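Local coordinates for ferrichrome ABC transporter substrate-binding protein (Staphylococcus pseudintermedius, PDB 5FLY), which probably captures ferric siderophores of the ferrichrome type at the cell surface and delivers them to an ABC importer for iron uptake, at residues A[27-32]-A[45-50]; A[80-85]-A[98-103]. All blocks are in the same frame, centred on the assembly; numbering follows the deposited sequence.

Contact 1. Residues A[27-32]-A[45-50]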
loop_
_atom_site.group_PDB
_atom_site.type_symbol
_atom_site.label_atom_id
_atom_site.label_comp_id
_atom_site.label_asym_id
_atom_site.label_seq_id
_atom_site.Cartn_x
_atom_site.Cartn_y
_atom_site.Cartn_z
ATOM N N ARG A 27 13.132 20.368 1.616
ATOM C CA ARG A 27 11.922 20.751 0.894
ATOM C C ARG A 27 11.558 19.641 -0.082
ATOM O O ARG A 27 11.855 19.721 -1.262
ATOM C CB ARG A 27 12.108 22.082 0.151
ATOM C CG ARG A 27 12.393 23.270 1.060
ATOM C CD ARG A 27 12.381 24.585 0.288
ATOM N NE ARG A 27 11.056 24.895 -0.233
ATOM C CZ ARG A 27 10.056 25.383 0.493
ATOM N NH1 ARG A 27 10.231 25.611 1.781
ATOM N NH2 ARG A 27 8.876 25.616 -0.065
ATOM N N ILE A 28 10.895 18.617 0.440
ATOM C CA ILE A 28 10.516 17.445 -0.341
ATOM C C ILE A 28 9.115 17.622 -0.886
ATOM O O ILE A 28 8.210 18.015 -0.157
ATOM C CB ILE A 28 10.547 16.152 0.496
ATOM C CG1 ILE A 28 11.889 15.993 1.197
ATOM C CG2 ILE A 28 10.258 14.927 -0.386
ATOM C CD1 ILE A 28 11.992 14.728 2.044
ATOM N N VAL A 29 8.935 17.343 -2.171
ATOM C CA VAL A 29 7.605 17.240 -2.749
ATOM C C VAL A 29 7.377 15.783 -3.074
ATOM O O VAL A 29 8.147 15.194 -3.822
ATOM C CB VAL A 29 7.455 18.118 -4.001
ATOM C CG1 VAL A 29 6.150 17.792 -4.757
ATOM C CG2 VAL A 29 7.538 19.590 -3.597
ATOM N N VAL A 30 6.353 15.195 -2.461
ATOM C CA VAL A 30 6.050 13.785 -2.675
ATOM C C VAL A 30 4.849 13.649 -3.618
ATOM O O VAL A 30 3.700 13.815 -3.201
ATOM C CB VAL A 30 5.771 13.070 -1.330
ATOM C CG1 VAL A 30 5.562 11.579 -1.542
ATOM C CG2 VAL A 30 6.900 13.325 -0.336
ATOM N N MET A 31 5.130 13.373 -4.889
ATOM C CA MET A 31 4.076 13.220 -5.896
ATOM C C MET A 31 3.490 11.808 -5.929
ATOM O O MET A 31 2.389 11.606 -6.442
ATOM C CB MET A 31 4.602 13.575 -7.282
ATOM C CG MET A 31 4.903 15.044 -7.469
ATOM S SD MET A 31 3.532 16.133 -6.972
ATOM C CE MET A 31 2.194 15.504 -7.968
ATOM N N ALA A 32 4.237 10.832 -5.426
ATOM C CA ALA A 32 3.769 9.455 -5.368
ATOM C C ALA A 32 3.172 9.179 -3.974
ATOM O O ALA A 32 3.912 9.091 -2.987
ATOM C CB ALA A 32 4.905 8.498 -5.668
ATOM N N ASN A 45 10.833 16.682 5.964
ATOM C CA ASN A 45 10.551 18.072 5.610
ATOM C C ASN A 45 9.760 18.168 4.306
ATOM O O ASN A 45 10.297 18.523 3.247
ATOM C CB ASN A 45 11.860 18.858 5.516
ATOM C CG ASN A 45 12.615 18.894 6.847
ATOM O OD1 ASN A 45 12.026 19.189 7.895
ATOM N ND2 ASN A 45 13.908 18.574 6.819
ATOM N N ILE A 46 8.467 17.875 4.385
ATOM C CA ILE A 46 7.620 17.811 3.199
ATOM C C ILE A 46 6.923 19.147 2.976
ATOM O O ILE A 46 6.271 19.684 3.893
ATOM C CB ILE A 46 6.559 16.699 3.325
ATOM C CG1 ILE A 46 7.232 15.327 3.473
ATOM C CG2 ILE A 46 5.594 16.732 2.129
ATOM C CD1 ILE A 46 6.290 14.209 3.868
ATOM N N VAL A 47 7.062 19.694 1.771
ATOM C CA VAL A 47 6.445 20.972 1.431
ATOM C C VAL A 47 5.362 20.863 0.360
ATOM O O VAL A 47 4.678 21.833 0.074
ATOM C CB VAL A 47 7.496 22.007 0.955
ATOM C CG1 VAL A 47 8.458 22.358 2.091
ATOM C CG2 VAL A 47 8.261 21.508 -0.270
ATOM N N GLY A 48 5.200 19.692 -0.243
ATOM C CA GLY A 48 4.118 19.478 -1.195
ATOM C C GLY A 48 3.819 18.004 -1.237
ATOM O O GLY A 48 4.732 17.197 -1.085
ATOM N N VAL A 49 2.553 17.652 -1.421
ATOM C CA VAL A 49 2.170 16.244 -1.493
ATOM C C VAL A 49 1.034 16.072 -2.503
ATOM O O VAL A 49 0.169 16.942 -2.645
ATOM C CB VAL A 49 1.769 15.695 -0.088
ATOM C CG1 VAL A 49 0.527 16.388 0.459
ATOM C CG2 VAL A 49 1.586 14.181 -0.134
ATOM N N SER A 50 1.056 14.948 -3.211
ATOM C CA SER A 50 -0.021 14.598 -4.133
ATOM C C SER A 50 -1.391 14.816 -3.508
ATOM O O SER A 50 -1.617 14.449 -2.347
ATOM C CB SER A 50 0.100 13.145 -4.565
ATOM O OG SER A 50 -1.072 12.741 -5.245
#
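Strands 28-30 and 46-50 run side by side, axes 4.6 Å apart at the closest and 11° from parallel. The pairing opens with a nearly straight bond from Ile28 N to Asn45 O, 2.9 Å long at 173°. Ile28 pairs with Ile46, but Val29 with Gly48, so Val47 is the extra residue of a beta bulge. There Ile28 O accepts two donors: Val47 N at 2.8 Å and, weakly, Gly48 N at 3.4 Å. Regular bonding resumes, with Val30 N to Gly48 O and Ser50 N to Val30 O both 2.9 Å. Gly48, with no side chain, suits the place where Val29 CG2 closes on its backbone. The branches of the bulged Val47 touch Val29 and Arg27: CG2 meets Val29 CG2 at 3.9 Å, while CG1, anti to its own carbonyl carbon (chi1 -65°), lies over one face of the Arg27 guanidinium, 3.7 Å from NH1 and toward the rim. Arg27 NH2 is bonded to Leu80 O, which helps hold that group. Val30, Ile46 and Val49 pack on Ala36 and Leu39 of helix 36-41, while Ile28 on the same face meets Ile86. This is the first beta-alpha-beta unit of the parallel sheet, flanked by strands 84-88 and 68-69.

Contact 2. Residues A[80-85]-A[98-103]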
loop_
_atom_site.group_PDB
_atom_site.type_symbol
_atom_site.label_atom_id
_atom_site.label_comp_id
_atom_site.label_asym_id
_atom_site.label_seq_id
_atom_site.Cartn_x
_atom_site.Cartn_y
_atom_site.Cartn_z
ATOM N N LEU A 80 7.152 25.365 -5.528
ATOM C CA LEU A 80 7.448 25.018 -4.139
ATOM C C LEU A 80 8.960 24.966 -3.874
ATOM O O LEU A 80 9.389 24.718 -2.752
ATOM C CB LEU A 80 6.792 23.683 -3.774
ATOM C CG LEU A 80 5.268 23.719 -3.608
ATOM C CD1 LEU A 80 4.666 22.310 -3.500
ATOM C CD2 LEU A 80 4.857 24.590 -2.401
ATOM N N LYS A 81 9.760 25.204 -4.913
ATOM C CA LYS A 81 11.215 25.212 -4.785
ATOM C C LYS A 81 11.755 24.018 -3.997
ATOM O O LYS A 81 12.475 24.186 -3.007
ATOM C CB LYS A 81 11.669 26.511 -4.121
ATOM C CG LYS A 81 11.139 27.763 -4.802
ATOM C CD LYS A 81 11.589 27.858 -6.257
ATOM C CE LYS A 81 11.097 29.150 -6.903
ATOM N NZ LYS A 81 11.569 30.347 -6.158
ATOM N N PRO A 82 11.425 22.803 -4.443
ATOM C CA PRO A 82 11.881 21.586 -3.772
ATOM C C PRO A 82 13.393 21.378 -3.861
ATOM O O PRO A 82 14.009 21.867 -4.815
ATOM C CB PRO A 82 11.149 20.470 -4.535
ATOM C CG PRO A 82 10.882 21.048 -5.886
ATOM C CD PRO A 82 10.679 22.508 -5.684
ATOM N N ASP A 83 13.982 20.680 -2.897
ATOM C CA ASP A 83 15.347 20.187 -3.080
ATOM C C ASP A 83 15.348 18.680 -3.353
ATOM O O ASP A 83 16.398 18.096 -3.614
ATOM C CB ASP A 83 16.248 20.553 -1.883
ATOM C CG ASP A 83 15.818 19.937 -0.558
ATOM O OD1 ASP A 83 14.773 19.266 -0.457
ATOM O OD2 ASP A 83 16.576 20.163 0.423
ATOM N N LEU A 84 14.161 18.075 -3.360
ATOM C CA LEU A 84 14.007 16.656 -3.643
ATOM C C LEU A 84 12.567 16.402 -4.050
ATOM O O LEU A 84 11.645 16.883 -3.384
ATOM C CB LEU A 84 14.381 15.801 -2.414
ATOM C CG LEU A 84 14.190 14.289 -2.553
ATOM C CD1 LEU A 84 15.110 13.707 -3.605
ATOM C CD2 LEU A 84 14.423 13.584 -1.209
ATOM N N ILE A 85 12.383 15.627 -5.126
ATOM C CA ILE A 85 11.064 15.232 -5.612
ATOM C C ILE A 85 10.964 13.713 -5.616
ATOM O O ILE A 85 11.900 13.054 -6.035
ATOM C CB ILE A 85 10.813 15.765 -7.033
ATOM C CG1 ILE A 85 10.880 17.300 -7.044
ATOM C CG2 ILE A 85 9.482 15.263 -7.570
ATOM C CD1 ILE A 85 11.034 17.893 -8.431
ATOM N N LYS A 98 13.148 16.288 -13.086
ATOM C CA LYS A 98 14.594 16.265 -12.904
ATOM C C LYS A 98 15.240 17.638 -13.145
ATOM O O LYS A 98 16.280 17.937 -12.577
ATOM C CB LYS A 98 15.220 15.212 -13.832
ATOM C CG LYS A 98 15.020 13.789 -13.359
ATOM C CD LYS A 98 15.181 12.795 -14.495
ATOM C CE LYS A 98 16.622 12.421 -14.718
ATOM N NZ LYS A 98 16.761 11.621 -15.976
ATOM N N LYS A 99 14.612 18.473 -13.968
ATOM C CA LYS A 99 15.135 19.820 -14.214
ATOM C C LYS A 99 14.893 20.733 -13.010
ATOM O O LYS A 99 15.605 21.718 -12.821
ATOM C CB LYS A 99 14.501 20.443 -15.466
ATOM C CG LYS A 99 14.770 19.700 -16.773
ATOM C CD LYS A 99 14.051 20.388 -17.938
ATOM C CE LYS A 99 14.144 19.603 -19.241
ATOM N NZ LYS A 99 15.536 19.482 -19.748
ATOM N N ILE A 100 13.885 20.401 -12.207
ATOM C CA ILE A 100 13.503 21.214 -11.048
ATOM C C ILE A 100 14.349 20.879 -9.830
ATOM O O ILE A 100 14.807 21.770 -9.121
ATOM C CB ILE A 100 12.006 21.025 -10.714
ATOM C CG1 ILE A 100 11.146 21.438 -11.911
ATOM C CG2 ILE A 100 11.609 21.848 -9.489
ATOM C CD1 ILE A 100 9.709 20.993 -11.816
ATOM N N ALA A 101 14.563 19.590 -9.591
ATOM C CA ALA A 101 15.279 19.141 -8.408
ATOM C C ALA A 101 15.673 17.674 -8.581
ATOM O O ALA A 101 15.122 17.002 -9.443
ATOM C CB ALA A 101 14.405 19.327 -7.143
ATOM N N PRO A 102 16.637 17.187 -7.776
ATOM C CA PRO A 102 16.890 15.743 -7.687
ATOM C C PRO A 102 15.582 14.983 -7.522
ATOM O O PRO A 102 14.773 15.336 -6.659
ATOM C CB PRO A 102 17.776 15.622 -6.449
ATOM C CG PRO A 102 18.522 16.907 -6.423
ATOM C CD PRO A 102 17.565 17.952 -6.922
ATOM N N THR A 103 15.380 13.972 -8.362
ATOM C CA THR A 103 14.108 13.265 -8.447
ATOM C C THR A 103 14.339 11.765 -8.324
ATOM O O THR A 103 15.141 11.187 -9.073
ATOM C CB THR A 103 13.376 13.578 -9.776
ATOM O OG1 THR A 103 12.955 14.954 -9.791
ATOM C CG2 THR A 103 12.146 12.676 -9.958
HETATM O O HOH W 1 13.696 23.850 -6.754
HETATM O O HOH W 2 16.586 21.836 -6.426
#
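Ala101 CB rests against both Ile85 CD1, at 3.9 Å, and Pro82 CG, at 4.1 Å. Its small methyl, 3.5 Å from Pro82 O, lets the backbones of the two segments come close. Ile100 completes the group from the end of helix 94-100: its CG2, anti to the backbone N (chi1 -60°), touches Pro82 CG at 3.8 Å, and its CB meets Ile85 CD1. Val77 of helix 74-79 packs on both Pro82 and Ile85. Farther along, Leu84 CD1 reaches back to Pro102 despite a CB that points away. Here the two segments begin to pair as parallel strands, Ile85 with Thr103, and Ile85 N gives Pro102 O a hydrogen bond of 2.9 Å. Thr103 is beta-branched, as suits a strand, and its OG1 packs 3.6 Å from Ile85 CB while donating to Ala101 O of its own segment from above that carbonyl's plane. At the polar edge two waters each donate to Pro82 O and Ile100 O, the bond from the first water to Ile100 O being weak. Pro82 and Pro102 lack an N-H, and the backbones of Asp83 and Leu84 pair with Arg27 and Val29 instead. Before Ile85, apolar packing and water bridges thus join the segments, and the single direct backbone hydrogen bond between them comes from Ile85 N.

In the fold
After an N-terminal hairpin, strands 5-12 and 15-22, the chain makes strand 28-30, passes through helix 36-41 and returns along strand 46-50, closing contact 1. It then runs through helix 57-62, strand 68-69 and helix 74-79 before strand 84-88, helix 94-100 and strand 103-106 close contact 2. The two loops follow in series and neither nests nor crosses. Both are beta-alpha-beta units of one parallel sheet of order 3-2-1-4-5. Each contact builds one half of that sheet, and the pairing of strands 28-30 and 84-88 joins the halves within one lobe of this class III binding protein. Arg27 bonds mark its start: Asp83 N lies 2.8 Å from Arg27 O, a probable hydrogen bond.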